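Local coordinates for protein alpha-L-rhamnosidase (Aspergillus terreus, PDB 6GSZ) that probably hydrolyses terminal non-reducing alpha-L-rhamnose residues of alpha-L-rhamnosides and carries bound calcium ions, at residues A[42-47]-A[52-57]; A[5-10]-A[80-85]; A[664-669]-A[707-712]; A[603-608]-A[699-704]. All blocks are in the same frame, centred on the assembly; numbering follows the deposited sequence.

Contact 1 (A[42-47]-A[52-57]); sequences EIEVKR and ADVFRS. With CA (calcium ion), chain X.
Ile-43 pairs with Phe-55, and Val-45 with Asp-53, through two backbone bonds each. Ile-43 N reaches Phe-55 O at 2.9 Å with 166° at the hydrogen, and Asp-53 N reaches Val-45 O at 3.0 Å. The charged link is weaker: Arg-56 NH1 lies 3.3 Å from Glu-42 OE2, which meets the guanidinium at its edge, with the carboxylate plane turned 78° against it. Glu-42 OE1 goes to Arg-83, so its two oxygens serve different arginines; Glu-44 likewise turns to Arg-81. Asp-53 lies on the face it shares with Ile-43, Val-45 and Phe-55; its OD1 binds a calcium ion at 2.3 Å, and a water on that metal also donates to Ala-52 O. These strands form an antiparallel beta hairpin, whose second strand is an outermost one of the five-stranded sheet in the N-terminal immunoglobulin-like domain. Glu-42 and Glu-44 share their face with Val-54 and Arg-56. Glu-42 CG stands beside its backbone N (chi1 -75°), and from there the extended chain passes Val-54, whose CG1 is 3.8 Å from Glu-42 OE1. Val-54 CG2 faces Glu-44 CG at 4.1 Å. On the opposite face, Val-45 CG2 touches the Phe-55 ring at its edge, 4.0 Å from CE2.

Contact 2 (A[5-10]-A[80-85]); sequences SQVAFE and VRVRSF
Val-7 and Phe-9 face Val-82 and Val-80 across the interior of a beta sandwich, where strand 3-9, paired with strand 25-30, lies over strand 78-86 of the five-stranded sheet. The nearest CA atoms, those of Val-7 and Val-82, are 7.5 Å apart, and the link is made by side chains alone. Val-82 sends one methyl between the two of Val-7: Val-82 CG2 is 4.1 Å from Val-7 CG1 and 4.1 Å from Val-7 CG2. That methyl stands anti to the carbonyl carbon of Val-82, while CG1 takes the place anti to the backbone N (chi1 180°). Phe-9 reaches across differently. Its CB does not point at strand 78-86, but the length of the ring brings the far corner there, and Val-80 meets it from the opposite direction. Phe-9 CZ lies 3.9 Å from Val-80 CB, which sits in the ring plane, and 4.0 Å from Val-80 CG2, so the contact is with the ring edge. Val-99 and Val-101 of strand 99-103 touch the same phenylalanine, and Trp-27 of strand 25-30 packs on Val-82. Arg-81 points away from strand 3-9. All four touching residues are buried, and such alternation, with aliphatic and aromatic groups turned inward from facing sheets, is typical of the core of an immunoglobulin-like sandwich.

Contact 3 (A[664-669]-A[707-712]); sequences YFDLFP and SKYGES. With CA (calcium ion), chain Q; MAN (alpha-D-mannopyranose), chain C.
Lys-708 NZ is gripped by several oxygens of segment 664-669: Asp-666 OD1 at 2.8 Å, Asp-666 OD2 at 3.0 Å and the backbone Tyr-664 O at 3.0 Å. All three bonds are weak, but the two to Asp-666 form a salt bridge. The site lies where two helices end in the six-hairpin glycosidase domain. Asp-666 follows helix 656-664 and closes it with a Schellman motif, its phi being positive (61°), while Gly-710 occupies the corresponding position after helix 699-708. A fully extended chain, CG anti to the backbone N (chi1 174°), lets the lysine span the gap and set its positive charge at the C-terminal end of the first helix, where a weak bond to Leu-663 O is added. The ammonium is 5.3 Å from the centroid of the Tyr-664 ring, at most a weak cation-pi attraction. A water lies over the centre of one face of that ring and donates to Tyr-664 O; the phenol OH itself turns to Arg-479. Asp-666 works in two directions: while its carboxylate holds the lysine, its backbone O binds a calcium ion at 2.3 Å. Waters and O2 and O3 of an alpha-mannose of the attached glycan complete the metal's partners. The same sugar donates from its O4 to Phe-668 O at 3.2 Å.

Contact 4 (A[603-608]-A[699-704]); sequences DAYLLH and THLLGH
His-700 makes the polar part of this contact, donating from NE2 to Tyr-605 OH at 2.8 Å. The phenol oxygen lies only 12° out of the imidazole plane, and NE2 in turn sits near the plane of the tyrosine ring at its edge, so the two rings meet edge on rather than face to face. They come from opposite directions. The histidine attains this pose with CG placed between its backbone N and carbonyl carbon (chi1 69°). Tyr-605 OH has a second partner, the backbone Ala-697 O just before the segment; since a carbonyl can only accept, the hydroxyl gives its proton there and takes the imidazole N-H, which would fix its rotation. Leu-701, next in sequence, brings its CD1 to 3.9 Å from Tyr-605 OH, while its own CG lies 3.3 Å above the His-700 plane, offset toward the rim of that ring. The backbones stay well apart, with 11.9 Å between the CA atoms of Tyr-605 and Leu-701; the tyrosine and histidine side chains together bridge that distance. Helices 598-619 and 699-708 are thus joined through these side chains within the six-hairpin domain beside helix 656-664, whose Leu-661 touches Tyr-605 and whose Tyr-664 touches Leu-701, while Ala-476 of helix 471-484 packs on His-700.

The four contacts form two pairs in different domains. Contacts 1 and 2 have centres 11 Å apart in the N-terminal immunoglobulin-like domain, where strands 38-46 and 78-86 are neighbours in one sheet; along the chain, the hairpin of contact 1 falls between the two segments of contact 2. Contacts 3 and 4, also with centres 11 Å apart, share helix 699-708 in the six-hairpin glycosidase domain, and their segments alternate in sequence. Phe-665 joins them, its ring stacked on His-608 and edge-to-face with Tyr-605. The two pairs follow each other along the chain and do not touch, their nearest atoms being about 25 to 35 Å apart, and each has a calcium ion at its surface contact.

Contact 1 (A[42-47]-A[52-57])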
# COMPACT_ATOMS: atom_id res chain seq x y z
N GLU A 42 -1.03 -31.34 10.35
CA GLU A 42 -0.01 -31.49 11.37
C GLU A 42 0.94 -30.29 11.27
O GLU A 42 1.39 -29.94 10.18
CB GLU A 42 0.75 -32.81 11.23
CG GLU A 42 -0.09 -33.98 11.70
CD GLU A 42 0.60 -35.33 11.59
OE1 GLU A 42 1.67 -35.39 10.98
OE2 GLU A 42 -0.02 -36.33 12.05
N ILE A 43 1.22 -29.70 12.42
CA ILE A 43 2.24 -28.64 12.55
C ILE A 43 3.36 -29.19 13.44
O ILE A 43 3.13 -29.56 14.58
CB ILE A 43 1.67 -27.34 13.13
CG1 ILE A 43 0.51 -26.80 12.31
CG2 ILE A 43 2.80 -26.31 13.24
CD1 ILE A 43 -0.19 -25.57 12.86
N GLU A 44 4.57 -29.20 12.88
CA GLU A 44 5.81 -29.57 13.59
C GLU A 44 6.47 -28.28 14.09
O GLU A 44 6.73 -27.37 13.30
CB GLU A 44 6.74 -30.32 12.64
CG GLU A 44 8.04 -30.80 13.29
CD GLU A 44 9.02 -31.25 12.22
OE1 GLU A 44 9.19 -32.48 12.05
OE2 GLU A 44 9.53 -30.37 11.48
N VAL A 45 6.70 -28.23 15.39
CA VAL A 45 7.40 -27.12 16.01
C VAL A 45 8.69 -27.63 16.67
O VAL A 45 8.64 -28.44 17.61
CB VAL A 45 6.50 -26.41 17.03
CG1 VAL A 45 7.21 -25.20 17.63
CG2 VAL A 45 5.17 -26.03 16.40
N LYS A 46 9.83 -27.10 16.19
CA LYS A 46 11.17 -27.49 16.73
C LYS A 46 11.77 -26.31 17.50
O LYS A 46 11.86 -25.22 16.94
CB LYS A 46 12.08 -27.95 15.58
CG LYS A 46 13.50 -28.33 15.98
CD LYS A 46 13.58 -29.58 16.82
CE LYS A 46 15.01 -29.97 17.14
NZ LYS A 46 15.55 -29.18 18.27
N ARG A 47 12.15 -26.53 18.76
CA ARG A 47 12.86 -25.60 19.59
C ARG A 47 14.25 -26.17 19.81
O ARG A 47 14.35 -27.36 20.00
CB ARG A 47 12.14 -25.48 20.93
CG ARG A 47 11.09 -24.40 20.91
CD ARG A 47 10.42 -24.23 22.27
NE ARG A 47 9.50 -23.10 22.24
CZ ARG A 47 8.21 -23.18 22.07
NH1 ARG A 47 7.67 -24.29 21.55
NH2 ARG A 47 7.44 -22.19 22.46
N ALA A 52 11.42 -32.11 18.25
CA ALA A 52 10.29 -31.56 17.65
C ALA A 52 9.01 -32.10 18.31
O ALA A 52 8.90 -33.30 18.67
CB ALA A 52 10.34 -31.91 16.18
N ASP A 53 8.02 -31.21 18.47
CA ASP A 53 6.65 -31.62 18.77
C ASP A 53 5.83 -31.56 17.48
O ASP A 53 6.03 -30.68 16.70
CB ASP A 53 5.98 -30.72 19.80
CG ASP A 53 6.54 -30.82 21.20
OD1 ASP A 53 7.00 -31.92 21.56
OD2 ASP A 53 6.50 -29.79 21.89
N VAL A 54 4.92 -32.54 17.29
CA VAL A 54 3.98 -32.53 16.18
C VAL A 54 2.58 -32.45 16.78
O VAL A 54 2.20 -33.25 17.63
CB VAL A 54 4.15 -33.75 15.24
CG1 VAL A 54 3.08 -33.77 14.15
CG2 VAL A 54 5.56 -33.78 14.63
N PHE A 55 1.82 -31.46 16.32
CA PHE A 55 0.46 -31.21 16.78
C PHE A 55 -0.50 -31.49 15.62
O PHE A 55 -0.41 -30.88 14.54
CB PHE A 55 0.32 -29.74 17.18
CG PHE A 55 1.25 -29.37 18.31
CD1 PHE A 55 0.91 -29.62 19.63
CD2 PHE A 55 2.47 -28.77 18.04
CE1 PHE A 55 1.77 -29.29 20.66
CE2 PHE A 55 3.33 -28.43 19.07
CZ PHE A 55 2.98 -28.66 20.37
N ARG A 56 -1.41 -32.43 15.83
CA ARG A 56 -2.43 -32.77 14.79
C ARG A 56 -3.77 -32.14 15.16
O ARG A 56 -4.19 -32.16 16.32
CB ARG A 56 -2.62 -34.29 14.70
CG ARG A 56 -3.56 -34.70 13.56
CD ARG A 56 -3.64 -36.18 13.22
NE ARG A 56 -4.55 -36.41 12.09
CZ ARG A 56 -4.19 -36.92 10.90
NH1 ARG A 56 -2.91 -37.10 10.60
NH2 ARG A 56 -5.12 -37.29 10.03
N SER A 57 -4.42 -31.59 14.14
CA SER A 57 -5.77 -31.03 14.24
C SER A 57 -6.65 -31.68 13.18
O SER A 57 -6.28 -31.68 12.03
CB SER A 57 -5.78 -29.55 14.00
OG SER A 57 -5.13 -28.83 15.04
CA CA X . 8.00 -33.09 23.33
O HOH W 1 8.66 -34.36 21.27
O HOH W 2 9.88 -31.90 22.52

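Contact 2 (A[5-10]-A[80-85])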
# COMPACT_ATOMS: atom_id res chain seq x y z
N SER A 5 3.04 -24.59 -0.62
CA SER A 5 3.96 -23.67 -1.27
C SER A 5 4.48 -22.59 -0.32
O SER A 5 5.50 -22.01 -0.63
CB SER A 5 3.34 -23.01 -2.45
OG SER A 5 2.14 -22.37 -2.11
N GLN A 6 3.76 -22.29 0.77
CA GLN A 6 4.11 -21.15 1.62
C GLN A 6 3.51 -21.46 2.98
O GLN A 6 2.38 -21.91 3.04
CB GLN A 6 3.48 -19.83 1.11
CG GLN A 6 3.75 -18.62 2.01
CD GLN A 6 2.98 -17.35 1.74
OE1 GLN A 6 3.54 -16.34 1.31
NE2 GLN A 6 1.68 -17.34 2.05
N VAL A 7 4.29 -21.25 4.03
CA VAL A 7 3.84 -21.27 5.40
C VAL A 7 4.15 -19.90 5.98
O VAL A 7 5.33 -19.45 5.90
CB VAL A 7 4.51 -22.38 6.24
CG1 VAL A 7 4.06 -22.29 7.67
CG2 VAL A 7 4.15 -23.75 5.68
N ALA A 8 3.12 -19.21 6.51
CA ALA A 8 3.29 -17.87 6.96
C ALA A 8 2.58 -17.63 8.29
O ALA A 8 1.57 -18.29 8.64
CB ALA A 8 2.83 -16.92 5.91
N PHE A 9 3.08 -16.65 9.05
CA PHE A 9 2.59 -16.29 10.34
C PHE A 9 1.87 -14.94 10.29
O PHE A 9 2.42 -13.96 9.74
CB PHE A 9 3.76 -16.25 11.31
CG PHE A 9 4.48 -17.57 11.36
CD1 PHE A 9 3.96 -18.64 12.08
CD2 PHE A 9 5.58 -17.79 10.56
CE1 PHE A 9 4.56 -19.89 12.02
CE2 PHE A 9 6.21 -19.03 10.54
CZ PHE A 9 5.69 -20.09 11.25
N GLU A 10 0.66 -14.87 10.86
CA GLU A 10 -0.18 -13.67 10.73
C GLU A 10 -0.21 -13.28 9.25
O GLU A 10 -0.46 -14.12 8.38
CB GLU A 10 0.27 -12.58 11.72
CG GLU A 10 0.14 -13.04 13.17
CD GLU A 10 -1.28 -13.10 13.72
OE1 GLU A 10 -2.03 -12.14 13.45
OE2 GLU A 10 -1.61 -14.09 14.44
N VAL A 80 9.32 -24.37 11.92
CA VAL A 80 7.98 -24.90 11.72
C VAL A 80 7.88 -25.57 10.37
O VAL A 80 8.35 -25.03 9.37
CB VAL A 80 6.94 -23.77 11.86
CG1 VAL A 80 5.56 -24.28 11.49
CG2 VAL A 80 6.93 -23.24 13.29
N ARG A 81 7.21 -26.75 10.35
CA ARG A 81 6.77 -27.35 9.09
C ARG A 81 5.30 -27.75 9.26
O ARG A 81 4.86 -27.95 10.38
CB ARG A 81 7.60 -28.57 8.72
CG ARG A 81 9.08 -28.31 8.50
CD ARG A 81 9.77 -29.52 7.88
NE ARG A 81 9.77 -30.65 8.78
CZ ARG A 81 9.99 -31.92 8.39
NH1 ARG A 81 10.26 -32.18 7.11
NH2 ARG A 81 9.91 -32.91 9.26
N VAL A 82 4.58 -27.83 8.14
CA VAL A 82 3.19 -28.23 8.11
C VAL A 82 3.01 -29.31 7.07
O VAL A 82 3.63 -29.28 6.03
CB VAL A 82 2.28 -27.02 7.81
CG1 VAL A 82 0.81 -27.41 7.78
CG2 VAL A 82 2.55 -25.89 8.80
N ARG A 83 2.05 -30.20 7.32
CA ARG A 83 1.53 -31.06 6.25
C ARG A 83 0.03 -31.19 6.44
O ARG A 83 -0.48 -31.07 7.51
CB ARG A 83 2.24 -32.42 6.18
CG ARG A 83 2.10 -33.27 7.41
CD ARG A 83 2.81 -34.61 7.19
NE ARG A 83 2.66 -35.46 8.35
CZ ARG A 83 3.02 -36.73 8.39
NH1 ARG A 83 3.56 -37.32 7.32
NH2 ARG A 83 2.82 -37.41 9.50
N SER A 84 -0.62 -31.41 5.31
CA SER A 84 -2.06 -31.36 5.20
C SER A 84 -2.56 -32.69 4.62
O SER A 84 -1.97 -33.24 3.70
CB SER A 84 -2.44 -30.17 4.36
OG SER A 84 -3.83 -30.15 4.14
N PHE A 85 -3.68 -33.18 5.17
CA PHE A 85 -4.32 -34.43 4.82
C PHE A 85 -5.67 -34.20 4.13
O PHE A 85 -6.52 -33.48 4.65
CB PHE A 85 -4.50 -35.25 6.10
CG PHE A 85 -3.23 -35.56 6.83
CD1 PHE A 85 -2.71 -34.66 7.75
CD2 PHE A 85 -2.52 -36.73 6.57
CE1 PHE A 85 -1.53 -34.93 8.43
CE2 PHE A 85 -1.33 -36.99 7.23
CZ PHE A 85 -0.85 -36.10 8.16

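Contact 3 (A[664-669]-A[707-712])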
# COMPACT_ATOMS: atom_id res chain seq x y z
N TYR A 664 -26.21 1.52 -6.34
CA TYR A 664 -25.30 0.53 -5.75
C TYR A 664 -25.66 0.25 -4.29
O TYR A 664 -25.50 -0.89 -3.79
CB TYR A 664 -23.85 1.02 -5.84
CG TYR A 664 -22.86 -0.08 -5.63
CD1 TYR A 664 -22.70 -1.06 -6.59
CD2 TYR A 664 -22.16 -0.20 -4.44
CE1 TYR A 664 -21.84 -2.12 -6.38
CE2 TYR A 664 -21.30 -1.25 -4.22
CZ TYR A 664 -21.12 -2.20 -5.21
OH TYR A 664 -20.31 -3.27 -5.04
N PHE A 665 -26.12 1.30 -3.58
CA PHE A 665 -26.44 1.20 -2.16
C PHE A 665 -27.89 0.76 -1.89
O PHE A 665 -28.29 0.64 -0.73
CB PHE A 665 -26.12 2.53 -1.45
CG PHE A 665 -24.67 2.98 -1.48
CD1 PHE A 665 -23.60 2.11 -1.66
CD2 PHE A 665 -24.40 4.32 -1.35
CE1 PHE A 665 -22.29 2.57 -1.67
CE2 PHE A 665 -23.10 4.80 -1.39
CZ PHE A 665 -22.06 3.92 -1.55
N ASP A 666 -28.66 0.53 -2.96
CA ASP A 666 -30.03 -0.05 -2.90
C ASP A 666 -30.96 0.86 -2.07
O ASP A 666 -31.63 0.44 -1.13
CB ASP A 666 -30.01 -1.49 -2.37
CG ASP A 666 -29.30 -2.48 -3.25
OD1 ASP A 666 -29.59 -2.51 -4.47
OD2 ASP A 666 -28.48 -3.26 -2.72
N LEU A 667 -31.03 2.14 -2.47
CA LEU A 667 -31.75 3.16 -1.70
C LEU A 667 -33.09 3.57 -2.33
O LEU A 667 -33.78 4.39 -1.76
CB LEU A 667 -30.86 4.41 -1.53
CG LEU A 667 -29.53 4.15 -0.82
CD1 LEU A 667 -28.73 5.43 -0.65
CD2 LEU A 667 -29.76 3.49 0.53
N PHE A 668 -33.47 2.97 -3.47
CA PHE A 668 -34.78 3.28 -4.09
C PHE A 668 -35.85 2.52 -3.32
O PHE A 668 -35.58 1.47 -2.73
CB PHE A 668 -34.80 2.93 -5.58
CG PHE A 668 -34.02 3.90 -6.42
CD1 PHE A 668 -34.59 5.07 -6.88
CD2 PHE A 668 -32.67 3.68 -6.69
CE1 PHE A 668 -33.85 6.00 -7.59
CE2 PHE A 668 -31.94 4.61 -7.40
CZ PHE A 668 -32.54 5.75 -7.88
N PRO A 669 -37.09 3.04 -3.28
CA PRO A 669 -38.16 2.35 -2.55
C PRO A 669 -38.72 1.08 -3.20
O PRO A 669 -39.47 0.39 -2.55
CB PRO A 669 -39.24 3.43 -2.43
CG PRO A 669 -39.01 4.36 -3.58
CD PRO A 669 -37.51 4.34 -3.83
N SER A 707 -22.96 -3.10 -14.06
CA SER A 707 -23.01 -4.56 -14.17
C SER A 707 -24.09 -5.15 -13.25
O SER A 707 -24.76 -6.11 -13.63
CB SER A 707 -21.65 -5.17 -13.88
OG SER A 707 -20.72 -4.78 -14.88
N LYS A 708 -24.31 -4.59 -12.06
CA LYS A 708 -25.32 -5.05 -11.11
C LYS A 708 -26.70 -5.05 -11.79
O LYS A 708 -27.53 -5.94 -11.50
CB LYS A 708 -25.33 -4.13 -9.88
CG LYS A 708 -26.42 -4.37 -8.85
CD LYS A 708 -26.26 -3.48 -7.65
CE LYS A 708 -27.33 -3.68 -6.59
NZ LYS A 708 -26.93 -3.05 -5.31
N TYR A 709 -26.92 -4.12 -12.73
CA TYR A 709 -28.22 -3.95 -13.43
C TYR A 709 -28.18 -4.46 -14.87
O TYR A 709 -29.09 -4.15 -15.68
CB TYR A 709 -28.64 -2.48 -13.36
CG TYR A 709 -29.35 -2.28 -12.06
CD1 TYR A 709 -30.66 -2.69 -11.92
CD2 TYR A 709 -28.66 -1.86 -10.94
CE1 TYR A 709 -31.31 -2.60 -10.70
CE2 TYR A 709 -29.29 -1.76 -9.72
CZ TYR A 709 -30.62 -2.12 -9.60
OH TYR A 709 -31.21 -2.05 -8.40
N GLY A 710 -27.18 -5.30 -15.17
CA GLY A 710 -27.12 -5.97 -16.48
C GLY A 710 -26.67 -5.08 -17.61
O GLY A 710 -26.89 -5.39 -18.80
N GLU A 711 -25.99 -3.98 -17.25
CA GLU A 711 -25.59 -2.99 -18.24
C GLU A 711 -24.06 -2.98 -18.44
O GLU A 711 -23.48 -1.90 -18.64
CB GLU A 711 -26.12 -1.62 -17.84
CG GLU A 711 -27.63 -1.58 -17.67
CD GLU A 711 -28.44 -1.59 -18.95
OE1 GLU A 711 -27.84 -1.44 -20.05
OE2 GLU A 711 -29.69 -1.69 -18.83
N SER A 712 -23.43 -4.15 -18.40
CA SER A 712 -22.00 -4.24 -18.66
C SER A 712 -21.61 -3.67 -20.03
O SER A 712 -20.53 -3.14 -20.17
CB SER A 712 -21.44 -5.65 -18.47
OG SER A 712 -21.55 -6.08 -17.13
CA CA Q . -32.39 -0.79 0.70
C1 MAN C . -33.63 -4.78 -1.17
C2 MAN C . -33.48 -3.69 -0.09
C3 MAN C . -34.68 -2.72 -0.29
C4 MAN C . -34.85 -2.27 -1.76
C5 MAN C . -34.89 -3.48 -2.70
C6 MAN C . -35.07 -3.11 -4.19
O2 MAN C . -32.14 -3.04 -0.01
O3 MAN C . -34.57 -1.60 0.63
O4 MAN C . -36.08 -1.56 -2.00
O5 MAN C . -33.69 -4.23 -2.50
O6 MAN C . -34.17 -2.08 -4.59
O HOH W 3 -24.55 -3.59 -4.58
O HOH W 4 -30.08 -1.00 0.86
O HOH W 5 -30.52 -0.71 -6.39
O HOH W 6 -34.29 0.92 -0.32
O HOH W 7 -32.16 -2.42 2.53
O HOH W 8 -32.60 0.30 2.42

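Contact 4 (A[603-608]-A[699-704])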
# COMPACT_ATOMS: atom_id res chain seq x y z
N ASP A 603 -25.03 11.57 2.42
CA ASP A 603 -26.08 10.74 3.00
C ASP A 603 -26.07 9.34 2.40
O ASP A 603 -26.30 8.35 3.16
CB ASP A 603 -27.44 11.38 2.78
CG ASP A 603 -27.71 12.61 3.64
OD1 ASP A 603 -26.94 12.84 4.63
OD2 ASP A 603 -28.70 13.34 3.34
N ALA A 604 -25.77 9.25 1.11
CA ALA A 604 -25.66 7.91 0.48
C ALA A 604 -24.56 7.10 1.18
O ALA A 604 -24.78 5.93 1.53
CB ALA A 604 -25.43 8.02 -0.99
N TYR A 605 -23.40 7.74 1.39
CA TYR A 605 -22.31 7.07 2.06
C TYR A 605 -22.57 6.78 3.56
O TYR A 605 -22.06 5.78 4.10
CB TYR A 605 -20.98 7.80 1.85
CG TYR A 605 -20.27 7.39 0.59
CD1 TYR A 605 -20.57 7.98 -0.63
CD2 TYR A 605 -19.33 6.38 0.62
CE1 TYR A 605 -19.90 7.62 -1.79
CE2 TYR A 605 -18.66 6.00 -0.54
CZ TYR A 605 -18.95 6.62 -1.75
OH TYR A 605 -18.29 6.22 -2.90
N LEU A 606 -23.39 7.62 4.21
CA LEU A 606 -23.82 7.33 5.59
C LEU A 606 -24.64 6.03 5.61
O LEU A 606 -24.43 5.19 6.48
CB LEU A 606 -24.61 8.52 6.15
CG LEU A 606 -25.51 8.23 7.35
CD1 LEU A 606 -24.70 7.76 8.54
CD2 LEU A 606 -26.37 9.43 7.71
N LEU A 607 -25.58 5.90 4.67
CA LEU A 607 -26.36 4.68 4.59
C LEU A 607 -25.44 3.48 4.32
O LEU A 607 -25.58 2.44 4.93
CB LEU A 607 -27.41 4.82 3.49
CG LEU A 607 -28.78 5.35 3.89
CD1 LEU A 607 -29.47 4.40 4.83
CD2 LEU A 607 -28.76 6.68 4.53
N HIS A 608 -24.49 3.66 3.39
CA HIS A 608 -23.55 2.58 3.05
C HIS A 608 -22.73 2.17 4.29
O HIS A 608 -22.51 0.96 4.56
CB HIS A 608 -22.67 2.98 1.86
CG HIS A 608 -21.68 1.96 1.49
ND1 HIS A 608 -22.04 0.67 1.15
CD2 HIS A 608 -20.36 2.07 1.32
CE1 HIS A 608 -20.94 0.01 0.82
NE2 HIS A 608 -19.89 0.88 0.90
N THR A 699 -16.60 7.07 -9.03
CA THR A 699 -15.80 6.36 -10.04
C THR A 699 -15.56 4.89 -9.66
O THR A 699 -15.78 3.98 -10.50
CB THR A 699 -14.46 7.06 -10.26
OG1 THR A 699 -14.75 8.35 -10.81
CG2 THR A 699 -13.60 6.30 -11.24
N HIS A 700 -15.20 4.63 -8.39
CA HIS A 700 -14.85 3.28 -7.99
C HIS A 700 -16.04 2.31 -8.06
O HIS A 700 -15.81 1.07 -8.09
CB HIS A 700 -14.20 3.23 -6.60
CG HIS A 700 -15.11 3.55 -5.47
ND1 HIS A 700 -15.48 2.58 -4.55
CD2 HIS A 700 -15.70 4.70 -5.05
CE1 HIS A 700 -16.26 3.13 -3.63
NE2 HIS A 700 -16.40 4.43 -3.91
N LEU A 701 -17.26 2.86 -8.08
CA LEU A 701 -18.46 2.02 -8.06
C LEU A 701 -19.19 2.00 -9.40
O LEU A 701 -20.12 1.21 -9.59
CB LEU A 701 -19.40 2.52 -6.97
CG LEU A 701 -18.92 2.45 -5.54
CD1 LEU A 701 -19.96 3.15 -4.65
CD2 LEU A 701 -18.65 1.00 -5.15
N LEU A 702 -18.82 2.85 -10.35
CA LEU A 702 -19.64 3.06 -11.55
C LEU A 702 -19.78 1.76 -12.36
O LEU A 702 -20.88 1.36 -12.74
CB LEU A 702 -19.06 4.19 -12.40
CG LEU A 702 -19.84 4.53 -13.66
CD1 LEU A 702 -21.27 4.95 -13.31
CD2 LEU A 702 -19.13 5.62 -14.44
N GLY A 703 -18.69 1.07 -12.68
CA GLY A 703 -18.76 -0.14 -13.46
C GLY A 703 -19.54 -1.22 -12.73
O GLY A 703 -20.33 -1.95 -13.35
N HIS A 704 -19.32 -1.36 -11.43
CA HIS A 704 -20.00 -2.38 -10.65
C HIS A 704 -21.49 -2.10 -10.59
O HIS A 704 -22.30 -3.05 -10.57
CB HIS A 704 -19.42 -2.50 -9.24
CG HIS A 704 -18.01 -2.94 -9.28
ND1 HIS A 704 -17.65 -4.16 -9.78
CD2 HIS A 704 -16.87 -2.30 -8.93
CE1 HIS A 704 -16.32 -4.28 -9.71
NE2 HIS A 704 -15.83 -3.14 -9.21